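Dextranase (Pseudarthrobacter oxydans, PDB 6NZS) catalyses the endohydrolysis of alpha-1,6-glucosidic linkages in dextran, as a member of glycoside hydrolase family 49. Local coordinates at residues A335-H340 with Y358-S363; Y365-G370 with A386-L391. All blocks are in the same frame, centred on the assembly; numbering follows the deposited sequence.

Interactions 1 and 2 join successive turns of the right-handed parallel beta-helix and share the turn that carries 358-370, near the middle of the chain, with centres about 8 Å apart. They follow in series: strand 351-361, which takes part in interaction 1, runs on through the turn at 362-364 into the loop 365-370 of interaction 2. A probable hydrogen bond of 3.1 Å from Gln360 NE2 to Thr368 O joins them, and Ser363 O packs 3.2 Å from Asn387 CB. His340 CD2 also lies 3.4 Å from Asp369 OD1. Asp369 belongs to the aspartate cluster of interaction 2, probably the active site, and interaction 1 lies next to it.

Interaction 1: residues A335-H340 with Y358-S363; sequences AEPPYH and YKQVGS
Ala335 and Val361 form a parallel beta bridge between successive turns of the beta-helix, and Pro337 packs over the bend that follows. The CA atoms of Ala335 and Val361 are 4.8 Å apart and both side chains stand on the same face of the sheet, where Ala335 CB touches Val361 CG2 at 3.6 Å. Val361 brings this methyl to Ala335 by setting CG2 between its backbone N and carbonyl carbon, with CG1 anti to the carbonyl carbon (chi1 -60°). Trp87, from strand 84-92 of the N-terminal Ig-like domain, touches both residues, so this small apolar patch lies against that domain. The carbonyl of Val361 receives Glu336 N in a hydrogen bond of 3.0 Å, and the CA-H of Ala335 also points at this oxygen. Both segments then turn away from strand geometry together: Glu336 and Gly362 have positive phi, and Glu336 CA approaches Gly362 O. The Glu336 carboxylate leaves the contact for Ser58 OG and Ser62 OG. Pro337 sets CG and CD against 360-363, with CG 3.9 Å from Ser363 OG and 4.2 Å from Gln360 NE2. Those two polar atoms are themselves bonded, NE2 giving a hydrogen to OG in the amide plane at 2.9 Å, while OG also bonds to Asn385 O on the next turn and NE2 to Thr368 O. An alanine at Ser363 would probably leave Asn385 O without this mate and the Gln360 amide held less firmly, by Thr368 O. One water bridges the two bends, donating to both Pro337 O (2.8 Å) and Gly362 O (3.1 Å).

Interaction 2: residues Y365-G370 with A386-L391; sequences YWQTDG and ANDDVL
Hydrogen bonds between Thr368 and Asn387, and between Gly370 and Asp389, tie two consecutive loops of the solenoid together. Thr368 OG1 works both ways: it accepts Asn387 N at 3.1 Å and donates to Tyr365 O at 2.7 Å, nearly in line with that carbonyl. Its chi1 of 49° sets OG1 between the backbone N and carbonyl carbon, within reach of both, and Thr368 itself is the centre of an inverse gamma turn. Gly370 N bonds to Asp389 O at 3.0 Å, in the carbonyl plane. A weak third bond runs from Gln367 N to Asp388 OD2. The other oxygen of that carboxylate, OD1, takes Asp389 N on its anti lone pair, so that the two bonds together limit the rotation of the group.

Van der Waals contacts accompany these bonds. Asn387 ND2 approaches Trp366 CD1 at 3.6 Å, amide and indole planes 46° apart; the amide is held from outside, ND2 by Trp364 O and OD1 by the backbone N of Glu409 and Asn410. Ala386 CB rests against Thr368 O. Gly370 CA comes within 3.2 Å of Val390 O, where a side chain would not fit.

Acidic groups meet as well. The Asp369 and Asp388 side chains run alongside each other in the same direction, carboxylate planes 39° apart and OD1 atoms 3.6 Å apart. Asp369 OD2 forms a salt bridge with Lys392, and its distance to Asp389 OD2 is 4.5 Å. Asp389 is oriented by Trp418 NE1 and Gln415 NE2. Three aspartates gathered from adjacent turns are characteristic of the active site of beta-helical glycoside hydrolases of families 28 and 49, and this cluster is probably that of the dextranase.

Interaction 1: residues A335-H340 with Y358-S363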
loop_
_atom_site.group_PDB
_atom_site.type_symbol
_atom_site.label_atom_id
_atom_site.label_comp_id
_atom_site.label_asym_id
_atom_site.label_seq_id
_atom_site.Cartn_x
_atom_site.Cartn_y
_atom_site.Cartn_z
ATOM N N ALA A 335 0.959 9.414 4.028
ATOM C CA ALA A 335 2.104 8.967 4.809
ATOM C C ALA A 335 1.718 8.752 6.264
ATOM O O ALA A 335 0.898 9.490 6.817
ATOM C CB ALA A 335 3.231 10.000 4.750
ATOM N N GLU A 336 2.338 7.746 6.879
ATOM C CA GLU A 336 2.258 7.516 8.318
ATOM C C GLU A 336 0.837 7.522 8.890
ATOM O O GLU A 336 0.536 8.272 9.826
ATOM C CB GLU A 336 3.151 8.492 9.070
ATOM C CG GLU A 336 4.338 7.840 9.718
ATOM C CD GLU A 336 5.330 8.842 10.263
ATOM O OE1 GLU A 336 6.375 9.067 9.622
ATOM O OE2 GLU A 336 5.066 9.383 11.347
ATOM N N PRO A 337 -0.050 6.681 8.379
ATOM C CA PRO A 337 -1.408 6.624 8.924
ATOM C C PRO A 337 -1.398 6.036 10.327
ATOM O O PRO A 337 -0.594 5.140 10.637
ATOM C CB PRO A 337 -2.138 5.699 7.939
ATOM C CG PRO A 337 -1.064 4.844 7.368
ATOM C CD PRO A 337 0.142 5.725 7.273
ATOM N N PRO A 338 -2.274 6.525 11.213
ATOM C CA PRO A 338 -2.417 5.925 12.547
ATOM C C PRO A 338 -3.405 4.767 12.593
ATOM O O PRO A 338 -3.492 4.084 13.630
ATOM C CB PRO A 338 -2.955 7.099 13.374
ATOM C CG PRO A 338 -3.814 7.854 12.391
ATOM C CD PRO A 338 -3.055 7.768 11.074
ATOM N N TYR A 339 -4.130 4.526 11.501
ATOM C CA TYR A 339 -5.179 3.509 11.425
ATOM C C TYR A 339 -5.451 3.244 9.940
ATOM O O TYR A 339 -4.569 3.465 9.106
ATOM C CB TYR A 339 -6.407 3.979 12.235
ATOM C CG TYR A 339 -7.362 2.872 12.639
ATOM C CD1 TYR A 339 -6.962 1.870 13.512
ATOM C CD2 TYR A 339 -8.666 2.836 12.152
ATOM C CE1 TYR A 339 -7.832 0.858 13.892
ATOM C CE2 TYR A 339 -9.546 1.830 12.528
ATOM C CZ TYR A 339 -9.121 0.845 13.399
ATOM O OH TYR A 339 -9.982 -0.166 13.787
ATOM N N HIS A 340 -6.665 2.798 9.610
ATOM C CA HIS A 340 -6.977 2.500 8.212
ATOM C C HIS A 340 -6.828 3.748 7.350
ATOM O O HIS A 340 -7.133 4.867 7.775
ATOM C CB HIS A 340 -8.418 2.005 8.048
ATOM C CG HIS A 340 -8.745 0.768 8.819
ATOM N ND1 HIS A 340 -10.030 0.271 8.896
ATOM C CD2 HIS A 340 -7.972 -0.074 9.541
ATOM C CE1 HIS A 340 -10.032 -0.821 9.640
ATOM N NE2 HIS A 340 -8.797 -1.050 10.048
ATOM N N TYR A 358 -1.631 7.308 -6.873
ATOM C CA TYR A 358 -1.859 7.460 -5.447
ATOM C C TYR A 358 -0.871 6.552 -4.733
ATOM O O TYR A 358 -0.583 5.444 -5.208
ATOM C CB TYR A 358 -3.297 7.019 -5.156
ATOM C CG TYR A 358 -3.657 6.849 -3.710
ATOM C CD1 TYR A 358 -4.117 7.921 -2.955
ATOM C CD2 TYR A 358 -3.576 5.602 -3.101
ATOM C CE1 TYR A 358 -4.469 7.766 -1.634
ATOM C CE2 TYR A 358 -3.925 5.439 -1.775
ATOM C CZ TYR A 358 -4.368 6.525 -1.047
ATOM O OH TYR A 358 -4.724 6.370 0.270
ATOM N N LYS A 359 -0.331 7.026 -3.608
ATOM C CA LYS A 359 0.697 6.283 -2.888
ATOM C C LYS A 359 0.419 6.297 -1.392
ATOM O O LYS A 359 -0.078 7.284 -0.843
ATOM C CB LYS A 359 2.107 6.848 -3.107
ATOM C CG LYS A 359 2.495 7.048 -4.567
ATOM C CD LYS A 359 2.152 8.483 -5.021
ATOM C CE LYS A 359 2.259 8.642 -6.501
ATOM N NZ LYS A 359 1.977 10.058 -6.821
ATOM N N GLN A 360 0.764 5.192 -0.737
ATOM C CA GLN A 360 0.729 5.087 0.716
ATOM C C GLN A 360 2.113 4.663 1.189
ATOM O O GLN A 360 2.651 3.664 0.708
ATOM C CB GLN A 360 -0.334 4.069 1.142
ATOM C CG GLN A 360 -0.502 3.909 2.636
ATOM C CD GLN A 360 -1.596 2.904 2.966
ATOM O OE1 GLN A 360 -2.566 2.724 2.205
ATOM N NE2 GLN A 360 -1.444 2.227 4.079
ATOM N N VAL A 361 2.707 5.446 2.097
ATOM C CA VAL A 361 4.071 5.227 2.573
ATOM C C VAL A 361 4.096 5.293 4.095
ATOM O O VAL A 361 3.230 5.901 4.726
ATOM C CB VAL A 361 5.087 6.242 1.993
ATOM C CG1 VAL A 361 5.124 6.156 0.479
ATOM C CG2 VAL A 361 4.757 7.665 2.424
ATOM N N GLY A 362 5.118 4.680 4.682
ATOM C CA GLY A 362 5.281 4.786 6.128
ATOM C C GLY A 362 4.191 4.120 6.943
ATOM O O GLY A 362 3.779 4.656 7.982
ATOM N N SER A 363 3.749 2.937 6.528
ATOM C CA SER A 363 2.655 2.231 7.200
ATOM C C SER A 363 3.217 1.278 8.260
ATOM O O SER A 363 3.168 0.051 8.150
ATOM C CB SER A 363 1.797 1.503 6.175
ATOM O OG SER A 363 1.139 2.427 5.322
HETATM O O HOH W 1 2.076 4.197 10.481
#

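Interaction 2: residues Y365-G370 with A386-L391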
loop_
_atom_site.group_PDB
_atom_site.type_symbol
_atom_site.label_atom_id
_atom_site.label_comp_id
_atom_site.label_asym_id
_atom_site.label_seq_id
_atom_site.Cartn_x
_atom_site.Cartn_y
_atom_site.Cartn_z
ATOM N N TYR A 365 2.462 0.956 11.706
ATOM C CA TYR A 365 1.561 0.332 12.665
ATOM C C TYR A 365 0.761 -0.785 11.999
ATOM O O TYR A 365 0.528 -0.774 10.790
ATOM C CB TYR A 365 0.555 1.372 13.171
ATOM C CG TYR A 365 1.124 2.510 13.986
ATOM C CD1 TYR A 365 1.910 2.269 15.116
ATOM C CD2 TYR A 365 0.869 3.832 13.630
ATOM C CE1 TYR A 365 2.417 3.320 15.862
ATOM C CE2 TYR A 365 1.372 4.890 14.370
ATOM C CZ TYR A 365 2.151 4.628 15.483
ATOM O OH TYR A 365 2.659 5.683 16.221
ATOM N N TRP A 366 0.310 -1.747 12.812
ATOM C CA TRP A 366 -0.771 -2.620 12.379
ATOM C C TRP A 366 -1.992 -1.776 12.024
ATOM O O TRP A 366 -2.105 -0.604 12.396
ATOM C CB TRP A 366 -1.190 -3.552 13.522
ATOM C CG TRP A 366 -0.234 -4.656 13.818
ATOM C CD1 TRP A 366 0.645 -5.237 12.951
ATOM C CD2 TRP A 366 -0.048 -5.315 15.079
ATOM N NE1 TRP A 366 1.363 -6.221 13.592
ATOM C CE2 TRP A 366 0.955 -6.289 14.899
ATOM C CE3 TRP A 366 -0.628 -5.169 16.343
ATOM C CZ2 TRP A 366 1.397 -7.116 15.938
ATOM C CZ3 TRP A 366 -0.193 -6.004 17.377
ATOM C CH2 TRP A 366 0.809 -6.959 17.163
ATOM N N GLN A 367 -2.935 -2.401 11.318
ATOM C CA GLN A 367 -4.214 -1.788 10.968
ATOM C C GLN A 367 -4.052 -0.595 10.036
ATOM O O GLN A 367 -4.942 0.256 9.939
ATOM C CB GLN A 367 -5.051 -1.442 12.209
ATOM C CG GLN A 367 -5.152 -2.610 13.193
ATOM C CD GLN A 367 -6.081 -2.328 14.355
ATOM O OE1 GLN A 367 -5.657 -1.846 15.406
ATOM N NE2 GLN A 367 -7.360 -2.620 14.167
ATOM N N THR A 368 -2.925 -0.525 9.325
ATOM C CA THR A 368 -2.715 0.496 8.303
ATOM C C THR A 368 -3.143 -0.044 6.938
ATOM O O THR A 368 -2.384 -0.073 5.980
ATOM C CB THR A 368 -1.269 0.975 8.323
ATOM O OG1 THR A 368 -0.378 -0.153 8.322
ATOM C CG2 THR A 368 -1.035 1.795 9.580
ATOM N N ASP A 369 -4.407 -0.465 6.887
ATOM C CA ASP A 369 -4.982 -1.085 5.698
ATOM C C ASP A 369 -4.809 -0.185 4.484
ATOM O O ASP A 369 -4.956 1.041 4.575
ATOM C CB ASP A 369 -6.497 -1.267 5.875
ATOM C CG ASP A 369 -6.890 -2.189 7.037
ATOM O OD1 ASP A 369 -6.080 -2.448 7.960
ATOM O OD2 ASP A 369 -8.065 -2.640 7.031
ATOM N N GLY A 370 -4.544 -0.815 3.336
ATOM C CA GLY A 370 -4.601 -0.152 2.050
ATOM C C GLY A 370 -6.023 0.143 1.612
ATOM O O GLY A 370 -6.935 0.291 2.436
ATOM N N ALA A 386 1.938 -1.136 3.309
ATOM C CA ALA A 386 0.870 -1.381 4.276
ATOM C C ALA A 386 1.272 -2.496 5.234
ATOM O O ALA A 386 1.962 -3.444 4.850
ATOM C CB ALA A 386 -0.470 -1.726 3.597
ATOM N N ASN A 387 0.826 -2.376 6.493
ATOM C CA ASN A 387 1.036 -3.387 7.530
ATOM C C ASN A 387 -0.283 -4.024 7.956
ATOM O O ASN A 387 -0.500 -4.335 9.126
ATOM C CB ASN A 387 1.801 -2.822 8.724
ATOM C CG ASN A 387 2.465 -3.911 9.555
ATOM O OD1 ASN A 387 2.591 -5.048 9.117
ATOM N ND2 ASN A 387 2.894 -3.562 10.764
ATOM N N ASP A 388 -1.167 -4.213 6.991
ATOM C CA ASP A 388 -2.410 -4.951 7.140
ATOM C C ASP A 388 -2.872 -5.299 5.730
ATOM O O ASP A 388 -2.108 -5.140 4.775
ATOM C CB ASP A 388 -3.426 -4.159 7.970
ATOM C CG ASP A 388 -4.233 -5.060 8.884
ATOM O OD1 ASP A 388 -4.976 -5.898 8.338
ATOM O OD2 ASP A 388 -4.098 -4.965 10.127
ATOM N N ASP A 389 -4.116 -5.778 5.594
ATOM C CA ASP A 389 -4.704 -6.049 4.278
ATOM C C ASP A 389 -4.374 -4.909 3.333
ATOM O O ASP A 389 -4.640 -3.748 3.646
ATOM C CB ASP A 389 -6.234 -6.104 4.398
ATOM C CG ASP A 389 -6.731 -7.233 5.266
ATOM O OD1 ASP A 389 -6.120 -8.319 5.265
ATOM O OD2 ASP A 389 -7.765 -7.027 5.952
ATOM N N VAL A 390 -3.791 -5.235 2.174
ATOM C CA VAL A 390 -3.346 -4.181 1.263
ATOM C C VAL A 390 -4.437 -3.824 0.261
ATOM O O VAL A 390 -4.816 -2.650 0.120
ATOM C CB VAL A 390 -2.037 -4.542 0.532
ATOM C CG1 VAL A 390 -1.544 -3.322 -0.267
ATOM C CG2 VAL A 390 -0.955 -5.026 1.508
ATOM N N LEU A 391 -4.906 -4.817 -0.479
ATOM C CA LEU A 391 -5.984 -4.640 -1.446
ATOM C C LEU A 391 -7.210 -5.363 -0.902
ATOM O O LEU A 391 -7.263 -6.598 -0.900
ATOM C CB LEU A 391 -5.585 -5.181 -2.815
ATOM C CG LEU A 391 -4.373 -4.487 -3.441
ATOM C CD1 LEU A 391 -4.075 -5.088 -4.805
ATOM C CD2 LEU A 391 -4.585 -2.968 -3.545
#